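Local coordinates for nitrite transporter NirC (Salmonella enterica subsp. enterica serovar Typhimurium, PDB 4FC4), which carries nitrite into and out of the cell across the cytoplasmic membrane as a pentameric channel of the formate/nitrite transporter family, at residues S31-A34 with G35-G39; T135-V138 with H139-A142; A167-M170 with A171-E175; D215-L219 with A220-H224; V239-G242 with L243-Y247. All blocks are in the same frame, centred on the assembly; numbering follows the deposited sequence.

Contact 1: S31-A34 with G35-G39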
loop_
_atom_site.group_PDB
_atom_site.type_symbol
_atom_site.label_atom_id
_atom_site.label_comp_id
_atom_site.label_asym_id
_atom_site.label_seq_id
_atom_site.Cartn_x
_atom_site.Cartn_y
_atom_site.Cartn_z
ATOM N N SER B 31 -2.840 -30.214 5.559
ATOM C CA SER B 31 -1.479 -30.230 5.008
ATOM C C SER B 31 -1.423 -30.135 3.453
ATOM O O SER B 31 -0.559 -29.441 2.893
ATOM C CB SER B 31 -0.779 -31.516 5.409
ATOM O OG SER B 31 -0.615 -31.565 6.794
ATOM N N ALA B 32 -2.282 -30.879 2.740
ATOM C CA ALA B 32 -2.304 -30.773 1.258
ATOM C C ALA B 32 -2.624 -29.323 0.878
ATOM O O ALA B 32 -2.054 -28.788 -0.080
ATOM C CB ALA B 32 -3.302 -31.756 0.621
ATOM N N MET B 33 -3.545 -28.705 1.617
ATOM C CA MET B 33 -3.904 -27.335 1.353
ATOM C C MET B 33 -2.666 -26.418 1.381
ATOM O O MET B 33 -2.464 -25.617 0.482
ATOM C CB MET B 33 -4.971 -26.835 2.334
ATOM C CG MET B 33 -6.373 -27.444 2.196
ATOM S SD MET B 33 -7.516 -26.599 3.335
ATOM C CE MET B 33 -9.143 -26.955 2.660
ATOM N N ALA B 34 -1.824 -26.544 2.402
ATOM C CA ALA B 34 -0.683 -25.660 2.486
ATOM C C ALA B 34 0.268 -25.801 1.285
ATOM O O ALA B 34 0.756 -24.797 0.788
ATOM C CB ALA B 34 0.066 -25.819 3.794
ATOM N N GLY B 35 0.524 -27.034 0.827
ATOM C CA GLY B 35 1.398 -27.241 -0.316
ATOM C C GLY B 35 0.769 -26.665 -1.566
ATOM O O GLY B 35 1.421 -26.011 -2.334
ATOM N N ALA B 36 -0.509 -26.908 -1.761
ATOM C CA ALA B 36 -1.236 -26.353 -2.893
ATOM C C ALA B 36 -1.201 -24.791 -2.887
ATOM O O ALA B 36 -0.908 -24.166 -3.943
ATOM C CB ALA B 36 -2.669 -26.893 -2.912
ATOM N N TYR B 37 -1.423 -24.182 -1.711
ATOM C CA TYR B 37 -1.461 -22.709 -1.569
ATOM C C TYR B 37 -0.126 -22.113 -1.876
ATOM O O TYR B 37 -0.047 -21.147 -2.657
ATOM C CB TYR B 37 -1.895 -22.275 -0.178
ATOM C CG TYR B 37 -3.360 -22.639 0.172
ATOM C CD1 TYR B 37 -4.271 -23.104 -0.816
ATOM C CD2 TYR B 37 -3.821 -22.491 1.477
ATOM C CE1 TYR B 37 -5.550 -23.419 -0.482
ATOM C CE2 TYR B 37 -5.104 -22.808 1.812
ATOM C CZ TYR B 37 -5.964 -23.277 0.847
ATOM O OH TYR B 37 -7.238 -23.626 1.262
ATOM N N VAL B 38 0.927 -22.688 -1.276
ATOM C CA VAL B 38 2.266 -22.215 -1.549
ATOM C C VAL B 38 2.539 -22.325 -3.060
ATOM O O VAL B 38 3.079 -21.376 -3.665
ATOM C CB VAL B 38 3.344 -22.886 -0.679
ATOM C CG1 VAL B 38 4.746 -22.346 -1.028
ATOM C CG2 VAL B 38 3.090 -22.596 0.794
ATOM N N GLY B 39 2.125 -23.454 -3.656
ATOM C CA GLY B 39 2.184 -23.674 -5.093
ATOM C C GLY B 39 1.544 -22.567 -5.953
ATOM O O GLY B 39 2.132 -22.166 -6.964
#
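The ring of Y37 turns one face back along helix 24-51 onto M33, one turn earlier. M33 O lies over that face near its CG rim, 3.1 Å from Y37 CG, and farther out M33 CB stands 4.3 Å from the ring centroid, only 24° off the normal, a CH-pi contact. Both side chains leave the helix with CG anti to their own carbonyl carbon (chi1 -69° for M33, -66° for Y37), with the methionine extended beyond CG, which lays the two side by side, pointing the same way. The sulfur reaches the phenol end, where M33 SD comes 3.6 Å from Y37 OH; measured to the ring it is an oblique Met-aromatic contact, with SD 5.4 Å from the centroid. Beneath the pair the helix is regular: Y37 N bonds to M33 O at 2.8 Å, A36 N to A32 O and V38 N to A34 O, while G35 N to S31 O is long and weak. S31 OG bonds to F27 O within the helix. Y37 OH instead hydrogen-bonds to Y245 OH of the second subunit, whose W162 and L166 also pack against A36 and Y37. The buried phenol therefore has its hydroxyl satisfied across a subunit boundary, while an apolar methionine flank and a backbone carbonyl lie over one face and probably restrict its rotation.

Contact 2: T135-V138 with H139-A142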
loop_
_atom_site.group_PDB
_atom_site.type_symbol
_atom_site.label_atom_id
_atom_site.label_comp_id
_atom_site.label_asym_id
_atom_site.label_seq_id
_atom_site.Cartn_x
_atom_site.Cartn_y
_atom_site.Cartn_z
ATOM N N THR B 135 13.352 -23.503 -22.567
ATOM C CA THR B 135 13.968 -22.305 -22.065
ATOM C C THR B 135 13.303 -21.676 -20.828
ATOM O O THR B 135 13.897 -20.779 -20.231
ATOM C CB THR B 135 14.084 -21.241 -23.147
ATOM O OG1 THR B 135 14.810 -20.159 -22.580
ATOM C CG2 THR B 135 12.719 -20.733 -23.564
ATOM N N SER B 136 12.092 -22.123 -20.471
ATOM C CA SER B 136 11.391 -21.638 -19.307
ATOM C C SER B 136 12.252 -21.564 -18.024
ATOM O O SER B 136 12.984 -22.536 -17.671
ATOM C CB SER B 136 10.160 -22.513 -19.028
ATOM O OG SER B 136 9.589 -22.262 -17.714
ATOM N N ILE B 137 12.077 -20.465 -17.280
ATOM C CA ILE B 137 12.816 -20.307 -16.031
ATOM C C ILE B 137 12.475 -21.376 -14.999
ATOM O O ILE B 137 13.284 -21.630 -14.107
ATOM C CB ILE B 137 12.774 -18.863 -15.418
ATOM C CG1 ILE B 137 11.379 -18.461 -14.928
ATOM C CG2 ILE B 137 13.305 -17.858 -16.447
ATOM C CD1 ILE B 137 11.403 -17.267 -13.932
ATOM N N VAL B 138 11.289 -21.970 -15.110
ATOM C CA VAL B 138 10.914 -23.135 -14.301
ATOM C C VAL B 138 11.976 -24.210 -14.482
ATOM O O VAL B 138 12.454 -24.773 -13.495
ATOM C CB VAL B 138 9.460 -23.659 -14.619
ATOM C CG1 VAL B 138 9.236 -25.137 -14.291
ATOM C CG2 VAL B 138 8.384 -22.829 -13.906
ATOM N N HIS B 139 12.390 -24.473 -15.716
ATOM C CA HIS B 139 13.454 -25.505 -15.950
ATOM C C HIS B 139 14.847 -25.103 -15.558
ATOM O O HIS B 139 15.553 -25.912 -14.936
ATOM C CB HIS B 139 13.413 -26.059 -17.358
ATOM C CG HIS B 139 12.069 -26.579 -17.718
ATOM N ND1 HIS B 139 11.420 -26.209 -18.835
ATOM C CD2 HIS B 139 11.192 -27.389 -16.998
ATOM C CE1 HIS B 139 10.207 -26.794 -18.856
ATOM N NE2 HIS B 139 10.071 -27.521 -17.735
ATOM N N SER B 140 15.256 -23.864 -15.854
ATOM C CA SER B 140 16.614 -23.495 -15.530
ATOM C C SER B 140 16.769 -23.283 -14.009
ATOM O O SER B 140 17.782 -23.660 -13.409
ATOM C CB SER B 140 17.085 -22.327 -16.363
ATOM O OG SER B 140 16.233 -21.231 -16.177
ATOM N N VAL B 141 15.750 -22.748 -13.351
ATOM C CA VAL B 141 15.860 -22.554 -11.888
ATOM C C VAL B 141 15.789 -23.890 -11.113
ATOM O O VAL B 141 16.570 -24.097 -10.194
ATOM C CB VAL B 141 14.868 -21.472 -11.365
ATOM C CG1 VAL B 141 14.944 -21.287 -9.847
ATOM C CG2 VAL B 141 15.184 -20.178 -12.042
ATOM N N ALA B 142 14.909 -24.811 -11.525
ATOM C CA ALA B 142 14.767 -26.132 -10.853
ATOM C C ALA B 142 16.062 -26.892 -10.941
ATOM O O ALA B 142 16.550 -27.418 -9.934
ATOM C CB ALA B 142 13.645 -26.949 -11.466
#
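This is a local N-cap contact at the start of helix 137-147: S136 meets H139 and S140 of the first turn, largely buried against helices 24-51 and 198-209. A chi1 of 167° carries S136 OG round to V138 N, from which it accepts at 3.1 Å, making S136 the N-cap; the same oxygen also bonds to L130 O in the preceding loop. The S136 carbonyl then serves two amides: S140 N at 3.2 Å and H139 N by a bent, weak bond. From there the helix proceeds with V141 N to I137 O at 2.8 Å and A142 N to V138 O. The imidazole of H139 folds back toward the cap, bringing ND1 to 3.9 Å from S136 CB, while V138 CG1 lies 4.0 Å from H139 CD2. H139 ND1 also forms a weak hydrogen bond with V133 O. F46 packs on I137, V138 and V141. Of the first amides, which lack carbonyl partners earlier in a helix, I137 N is met by N50 OD1, V138 N by S136 OG and H139 N only weakly by S136 O; S136 OG, bonded both to V138 N and to L130 O, ties the helix start to its loop.

Contact 3: A167-M170 with A171-E175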
loop_
_atom_site.group_PDB
_atom_site.type_symbol
_atom_site.label_atom_id
_atom_site.label_comp_id
_atom_site.label_asym_id
_atom_site.label_seq_id
_atom_site.Cartn_x
_atom_site.Cartn_y
_atom_site.Cartn_z
ATOM N N ALA B 167 7.836 -14.358 9.756
ATOM C CA ALA B 167 6.567 -13.867 9.268
ATOM C C ALA B 167 5.452 -14.482 10.120
ATOM O O ALA B 167 4.534 -13.800 10.558
ATOM C CB ALA B 167 6.412 -14.227 7.800
ATOM N N ILE B 168 5.568 -15.768 10.421
ATOM C CA ILE B 168 4.523 -16.429 11.204
ATOM C C ILE B 168 4.412 -15.854 12.603
ATOM O O ILE B 168 3.309 -15.549 13.092
ATOM C CB ILE B 168 4.775 -17.934 11.260
ATOM C CG1 ILE B 168 4.609 -18.513 9.831
ATOM C CG2 ILE B 168 3.852 -18.521 12.275
ATOM C CD1 ILE B 168 5.134 -19.912 9.688
ATOM N N TRP B 169 5.582 -15.667 13.209
ATOM C CA TRP B 169 5.782 -15.028 14.495
ATOM C C TRP B 169 5.173 -13.649 14.537
ATOM O O TRP B 169 4.334 -13.354 15.415
ATOM C CB TRP B 169 7.279 -14.931 14.732
ATOM C CG TRP B 169 7.698 -14.415 16.095
ATOM C CD1 TRP B 169 8.188 -13.154 16.405
ATOM C CD2 TRP B 169 7.697 -15.154 17.363
ATOM N NE1 TRP B 169 8.466 -13.057 17.748
ATOM C CE2 TRP B 169 8.193 -14.222 18.378
ATOM C CE3 TRP B 169 7.332 -16.447 17.746
ATOM C CZ2 TRP B 169 8.309 -14.583 19.718
ATOM C CZ3 TRP B 169 7.449 -16.805 19.086
ATOM C CH2 TRP B 169 7.928 -15.901 20.058
ATOM N N MET B 170 5.611 -12.779 13.625
ATOM C CA MET B 170 5.105 -11.396 13.601
ATOM C C MET B 170 3.598 -11.332 13.365
ATOM O O MET B 170 2.916 -10.482 13.908
ATOM C CB MET B 170 5.845 -10.550 12.578
ATOM C CG MET B 170 7.313 -10.290 12.871
ATOM S SD MET B 170 7.975 -9.225 11.578
ATOM C CE MET B 170 7.494 -7.658 12.213
ATOM N N ALA B 171 3.095 -12.227 12.512
ATOM C CA ALA B 171 1.645 -12.356 12.284
ATOM C C ALA B 171 0.921 -12.718 13.569
ATOM O O ALA B 171 -0.104 -12.112 13.882
ATOM C CB ALA B 171 1.355 -13.371 11.196
ATOM N N ILE B 172 1.483 -13.640 14.362
ATOM C CA ILE B 172 0.847 -13.972 15.638
ATOM C C ILE B 172 0.769 -12.779 16.585
ATOM O O ILE B 172 -0.207 -12.653 17.334
ATOM C CB ILE B 172 1.489 -15.174 16.320
ATOM C CG1 ILE B 172 1.078 -16.441 15.592
ATOM C CG2 ILE B 172 1.034 -15.289 17.771
ATOM C CD1 ILE B 172 1.893 -17.645 16.004
ATOM N N ARG B 173 1.776 -11.895 16.522
ATOM C CA ARG B 173 1.931 -10.741 17.432
ATOM C C ARG B 173 1.218 -9.447 17.001
ATOM O O ARG B 173 1.271 -8.429 17.701
ATOM C CB ARG B 173 3.413 -10.488 17.590
ATOM C CG ARG B 173 4.068 -11.646 18.342
ATOM C CD ARG B 173 5.576 -11.588 18.252
ATOM N NE ARG B 173 6.127 -10.338 18.778
ATOM C CZ ARG B 173 6.347 -10.104 20.069
ATOM N NH1 ARG B 173 6.048 -11.035 20.939
ATOM N NH2 ARG B 173 6.860 -8.938 20.482
ATOM N N THR B 174 0.583 -9.497 15.842
ATOM C CA THR B 174 -0.161 -8.353 15.265
ATOM C C THR B 174 -1.593 -8.738 14.854
ATOM O O THR B 174 -1.971 -9.916 14.848
ATOM C CB THR B 174 0.591 -7.737 14.033
ATOM O OG1 THR B 174 0.877 -8.748 13.034
ATOM C CG2 THR B 174 1.922 -7.078 14.508
ATOM N N GLU B 175 -2.350 -7.731 14.470
ATOM C CA GLU B 175 -3.770 -7.848 14.090
ATOM C C GLU B 175 -4.032 -7.381 12.641
ATOM O O GLU B 175 -3.267 -6.614 12.055
ATOM C CB GLU B 175 -4.591 -7.012 15.083
ATOM C CG GLU B 175 -5.556 -7.754 16.029
ATOM C CD GLU B 175 -5.162 -9.193 16.399
ATOM O OE1 GLU B 175 -4.590 -9.365 17.490
ATOM O OE2 GLU B 175 -5.447 -10.148 15.627
#
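R173 CD lies over one face of the W169 indole, 3.6 Å from the centroid of the five-membered ring and 3.3 Å from W169 NE1, a close CH-pi contact. The indole is swung out with CG anti to the backbone N (chi1 -174°), and the arginine comes back over it by bending at chi3 (58°). Although the side chains cross at a slant, the guanidinium and ring planes are only 6° apart. The polar ends of both are engaged by the third subunit: W169 NE1 bonds to A75 O and R173 NE to I74 O of that chain, while R173 NH1 reaches T5 OG1 of its own. Behind this pair, A171 N to A167 O and I172 N to I168 O, both 2.9 Å, continue helix 150-172, a predicted membrane-spanning segment. R173 N bonds to W169 O at 3.1 Å and weakly to M170 O. M170 O also accepts from a side chain, T174 OG1, at 2.8 Å. The lateral packing is slacker, with I168 CG2 and I172 CD1 4.3 Å apart on the side facing F86. T174 and E175 lie in the following loop, where exposed E175 makes a long, weak ion pair with K179, whose NZ also bonds to A171 O and T174 O.

Contact 4: D215-L219 with A220-H224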
loop_
_atom_site.group_PDB
_atom_site.type_symbol
_atom_site.label_atom_id
_atom_site.label_comp_id
_atom_site.label_asym_id
_atom_site.label_seq_id
_atom_site.Cartn_x
_atom_site.Cartn_y
_atom_site.Cartn_z
ATOM N N ASP B 215 17.534 -33.548 -19.664
ATOM C CA ASP B 215 17.862 -34.886 -19.126
ATOM C C ASP B 215 18.711 -34.788 -17.869
ATOM O O ASP B 215 18.749 -35.728 -17.058
ATOM C CB ASP B 215 18.604 -35.732 -20.161
ATOM C CG ASP B 215 18.095 -35.495 -21.549
ATOM O OD1 ASP B 215 17.614 -34.354 -21.844
ATOM O OD2 ASP B 215 18.196 -36.448 -22.352
ATOM N N ALA B 216 19.403 -33.656 -17.732
ATOM C CA ALA B 216 20.220 -33.355 -16.567
ATOM C C ALA B 216 19.370 -33.268 -15.299
ATOM O O ALA B 216 19.913 -33.221 -14.216
ATOM C CB ALA B 216 21.028 -32.071 -16.795
ATOM N N TYR B 217 18.047 -33.266 -15.439
ATOM C CA TYR B 217 17.107 -33.026 -14.324
ATOM C C TYR B 217 16.478 -34.346 -13.909
ATOM O O TYR B 217 15.717 -34.929 -14.690
ATOM C CB TYR B 217 15.979 -32.099 -14.799
ATOM C CG TYR B 217 14.952 -31.750 -13.747
ATOM C CD1 TYR B 217 15.275 -30.870 -12.702
ATOM C CD2 TYR B 217 13.651 -32.256 -13.807
ATOM C CE1 TYR B 217 14.353 -30.537 -11.726
ATOM C CE2 TYR B 217 12.711 -31.935 -12.833
ATOM C CZ TYR B 217 13.057 -31.055 -11.796
ATOM O OH TYR B 217 12.164 -30.672 -10.792
ATOM N N THR B 218 16.778 -34.804 -12.688
ATOM C CA THR B 218 16.432 -36.193 -12.265
ATOM C C THR B 218 15.746 -36.233 -10.889
ATOM O O THR B 218 15.806 -35.243 -10.136
ATOM C CB THR B 218 17.681 -37.090 -12.157
ATOM O OG1 THR B 218 18.342 -36.758 -10.930
ATOM C CG2 THR B 218 18.630 -36.921 -13.366
ATOM N N LEU B 219 15.120 -37.359 -10.553
ATOM C CA LEU B 219 14.459 -37.465 -9.247
ATOM C C LEU B 219 15.479 -37.453 -8.113
ATOM O O LEU B 219 15.210 -36.943 -7.008
ATOM C CB LEU B 219 13.622 -38.721 -9.136
ATOM C CG LEU B 219 12.336 -38.904 -9.909
ATOM C CD1 LEU B 219 12.294 -40.347 -10.406
ATOM C CD2 LEU B 219 11.147 -38.574 -9.005
ATOM N N ALA B 220 16.650 -38.029 -8.386
ATOM C CA ALA B 220 17.789 -37.935 -7.474
ATOM C C ALA B 220 18.202 -36.445 -7.227
ATOM O O ALA B 220 18.386 -36.034 -6.072
ATOM C CB ALA B 220 18.939 -38.789 -7.971
ATOM N N GLY B 221 18.274 -35.632 -8.281
ATOM C CA GLY B 221 18.454 -34.189 -8.105
ATOM C C GLY B 221 17.399 -33.534 -7.229
ATOM O O GLY B 221 17.723 -32.716 -6.329
ATOM N N ILE B 222 16.127 -33.874 -7.477
ATOM C CA ILE B 222 15.037 -33.306 -6.674
ATOM C C ILE B 222 15.165 -33.727 -5.198
ATOM O O ILE B 222 15.113 -32.892 -4.310
ATOM C CB ILE B 222 13.643 -33.626 -7.235
ATOM C CG1 ILE B 222 13.454 -32.937 -8.592
ATOM C CG2 ILE B 222 12.568 -33.139 -6.257
ATOM C CD1 ILE B 222 12.290 -33.451 -9.418
ATOM N N GLY B 223 15.409 -35.010 -4.947
ATOM C CA GLY B 223 15.544 -35.501 -3.593
ATOM C C GLY B 223 16.723 -34.895 -2.860
ATOM O O GLY B 223 16.637 -34.588 -1.672
ATOM N N HIS B 224 17.826 -34.732 -3.581
ATOM C CA HIS B 224 19.018 -34.019 -3.092
ATOM C C HIS B 224 18.705 -32.639 -2.547
ATOM O O HIS B 224 19.059 -32.336 -1.412
ATOM C CB HIS B 224 20.095 -33.934 -4.181
ATOM C CG HIS B 224 21.302 -33.139 -3.756
ATOM N ND1 HIS B 224 22.239 -33.635 -2.933
ATOM C CD2 HIS B 224 21.685 -31.856 -4.032
ATOM C CE1 HIS B 224 23.189 -32.716 -2.713
ATOM N NE2 HIS B 224 22.851 -31.630 -3.369
#
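T218 OG1 accepts from G221 N at 2.9 Å, with a nearly straight N-H...O angle of 172°. To reach that amide the hydroxyl occupies the position between its own backbone N and carbonyl carbon (chi1 78°), which turns it toward the first turn of helix 219-248 and also brings it 3.6 Å from A220 CB. Backbone bonds follow at once: I222 N to T218 O at 3.0 Å and G223 N to L219 O at 2.8 Å. Beside the cap, Y217 and I222 meet where the incoming loop passes the helix. The isoleucine carries CG1 anti to its carbonyl carbon (chi1 -66°), which sends CG1 and CD1 toward the phenol: I222 CD1 is 3.5 Å from Y217 CZ and 3.1 Å from Y217 OH, a tight approach made obliquely to the ring. The phenol is fixed at its far end by a hydrogen bond from Y217 OH to F205 O, and F205 also packs on I222, so the aromatic ring links the loop to helix 198-209. S208 and W209 of that helix lie against Y217 as well, while L219, A220 and G223 stay exposed. An N-cap threonine bonded to the N3 amide, with N' Y217 packed on N4 I222, is a capped helix start with a hydrophobic staple, leading into helix 219-248, whose later part is predicted to span the membrane.

Contact 5: V239-G242 with L243-Y247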
loop_
_atom_site.group_PDB
_atom_site.type_symbol
_atom_site.label_atom_id
_atom_site.label_comp_id
_atom_site.label_asym_id
_atom_site.label_seq_id
_atom_site.Cartn_x
_atom_site.Cartn_y
_atom_site.Cartn_z
ATOM N N VAL B 239 15.669 -23.946 16.091
ATOM C CA VAL B 239 16.739 -23.362 16.922
ATOM C C VAL B 239 16.698 -21.840 16.936
ATOM O O VAL B 239 16.570 -21.231 18.006
ATOM C CB VAL B 239 18.158 -23.869 16.546
ATOM C CG1 VAL B 239 19.214 -23.174 17.391
ATOM C CG2 VAL B 239 18.295 -25.373 16.736
ATOM N N PHE B 240 16.798 -21.218 15.760
ATOM C CA PHE B 240 16.873 -19.749 15.725
ATOM C C PHE B 240 15.574 -19.149 16.211
ATOM O O PHE B 240 15.610 -18.102 16.845
ATOM C CB PHE B 240 17.178 -19.152 14.347
ATOM C CG PHE B 240 18.384 -19.703 13.672
ATOM C CD1 PHE B 240 19.381 -20.406 14.373
ATOM C CD2 PHE B 240 18.557 -19.480 12.297
ATOM C CE1 PHE B 240 20.504 -20.903 13.708
ATOM C CE2 PHE B 240 19.680 -19.973 11.634
ATOM C CZ PHE B 240 20.657 -20.681 12.327
ATOM N N MET B 241 14.440 -19.779 15.903
ATOM C CA MET B 241 13.164 -19.209 16.302
ATOM C C MET B 241 12.629 -19.880 17.554
ATOM O O MET B 241 12.476 -19.222 18.586
ATOM C CB MET B 241 12.136 -19.154 15.151
ATOM C CG MET B 241 12.489 -18.160 14.046
ATOM S SD MET B 241 12.361 -16.437 14.530
ATOM C CE MET B 241 10.573 -16.298 14.725
ATOM N N GLY B 242 12.386 -21.178 17.496
ATOM C CA GLY B 242 11.872 -21.898 18.668
ATOM C C GLY B 242 12.750 -21.722 19.889
ATOM O O GLY B 242 12.325 -21.180 20.948
ATOM N N LEU B 243 13.989 -22.171 19.762
ATOM C CA LEU B 243 14.865 -22.157 20.910
ATOM C C LEU B 243 15.344 -20.742 21.163
ATOM O O LEU B 243 15.450 -20.337 22.301
ATOM C CB LEU B 243 16.018 -23.127 20.713
ATOM C CG LEU B 243 16.012 -24.407 21.528
ATOM C CD1 LEU B 243 14.638 -25.048 21.580
ATOM C CD2 LEU B 243 17.081 -25.379 21.022
ATOM N N GLY B 244 15.589 -19.981 20.094
ATOM C CA GLY B 244 15.903 -18.542 20.223
ATOM C C GLY B 244 14.957 -17.780 21.138
ATOM O O GLY B 244 15.369 -17.192 22.140
ATOM N N TYR B 245 13.672 -17.819 20.816
ATOM C CA TYR B 245 12.705 -17.037 21.599
ATOM C C TYR B 245 12.412 -17.618 22.977
ATOM O O TYR B 245 12.202 -16.873 23.947
ATOM C CB TYR B 245 11.452 -16.710 20.810
ATOM C CG TYR B 245 11.653 -15.477 19.924
ATOM C CD1 TYR B 245 11.726 -14.214 20.501
ATOM C CD2 TYR B 245 11.718 -15.574 18.528
ATOM C CE1 TYR B 245 11.882 -13.060 19.742
ATOM C CE2 TYR B 245 11.857 -14.401 17.735
ATOM C CZ TYR B 245 11.964 -13.156 18.372
ATOM O OH TYR B 245 12.137 -11.988 17.706
ATOM N N TRP B 246 12.477 -18.942 23.072
ATOM C CA TRP B 246 12.444 -19.610 24.368
ATOM C C TRP B 246 13.493 -19.074 25.321
ATOM O O TRP B 246 13.160 -18.673 26.413
ATOM C CB TRP B 246 12.542 -21.124 24.237
ATOM C CG TRP B 246 12.368 -21.791 25.578
ATOM C CD1 TRP B 246 13.372 -22.253 26.443
ATOM C CD2 TRP B 246 11.097 -22.057 26.283
ATOM N NE1 TRP B 246 12.822 -22.775 27.574
ATOM C CE2 TRP B 246 11.460 -22.683 27.551
ATOM C CE3 TRP B 246 9.747 -21.844 25.995
ATOM C CZ2 TRP B 246 10.494 -23.092 28.476
ATOM C CZ3 TRP B 246 8.779 -22.244 26.943
ATOM C CH2 TRP B 246 9.150 -22.868 28.156
ATOM N N TYR B 247 14.757 -18.995 24.912
ATOM C CA TYR B 247 15.787 -18.461 25.838
ATOM C C TYR B 247 15.845 -16.932 25.954
ATOM O O TYR B 247 16.635 -16.430 26.725
ATOM C CB TYR B 247 17.160 -19.038 25.523
ATOM C CG TYR B 247 17.187 -20.506 25.801
ATOM C CD1 TYR B 247 17.231 -20.985 27.132
ATOM C CD2 TYR B 247 17.122 -21.434 24.753
ATOM C CE1 TYR B 247 17.231 -22.344 27.417
ATOM C CE2 TYR B 247 17.139 -22.802 25.029
ATOM C CZ TYR B 247 17.192 -23.240 26.357
ATOM O OH TYR B 247 17.172 -24.580 26.615
#
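M241 bends at both chi2 (-70°) and chi3 (-68°), which curls its end toward Y245 one turn on and sets the two side chains side by side, pointing the same way. The sulfur meets the ring at its edge and in its plane: M241 SD is 3.8 Å from Y245 CE2 and 5.1 Å from the centroid, a Met-aromatic contact, and the methyl CE is equally close to CE2. M241 O also lies near the ring plane, by the CD2 side. The ring is gripped beyond the pair, since Y245 OH hydrogen-bonds to G76 O of the third subunit, and its face stacks on W169 of its own chain. The backbone beside them is irregular. G244 N bonds to V239 O at 2.6 Å, an i to i+5 bond, one residue longer than the alpha-helical i to i+4, and F240 O is approached by G244 CA at 3.4 Å in a CA-H...O contact. Regular i to i+4 bonding resumes with Y245 N to M241 O at 2.9 Å and continues with W246 N to G242 O at 3.1 Å. On the other flank the packing is looser, V239 CG2 lying 4.5 Å from L243 CD2. An i to i+5 bond set into an otherwise alpha-helical run is the signature of a pi-bulge, here in helix 219-248, predicted to span the membrane, next to residues (F240, M241, Y245) that pack on the third subunit.

In the fold
Contacts 1, 2 and 3 are buried, contact 5 partly so, and contact 4 lies at the surface. Contacts 2 and 4 both begin helices with a hydroxyl cap; they share one side of the chain and touch, A142 CB being 3.7 Å from Y217 CE1. Contacts 3 and 5 join through W169 and Y245, with W169 CZ2 3.5 Å from Y245 CG, and both meet the third subunit, whereas contact 1 meets the second. Contacts 1, 3 and 5, which reach another subunit, pair a flexible side chain with an aromatic ring; contacts 2 and 4, which touch no other chain, are built on caps, contact 4 adding a tyrosine-isoleucine staple. Contacts 4 and 5 share helix 219-248.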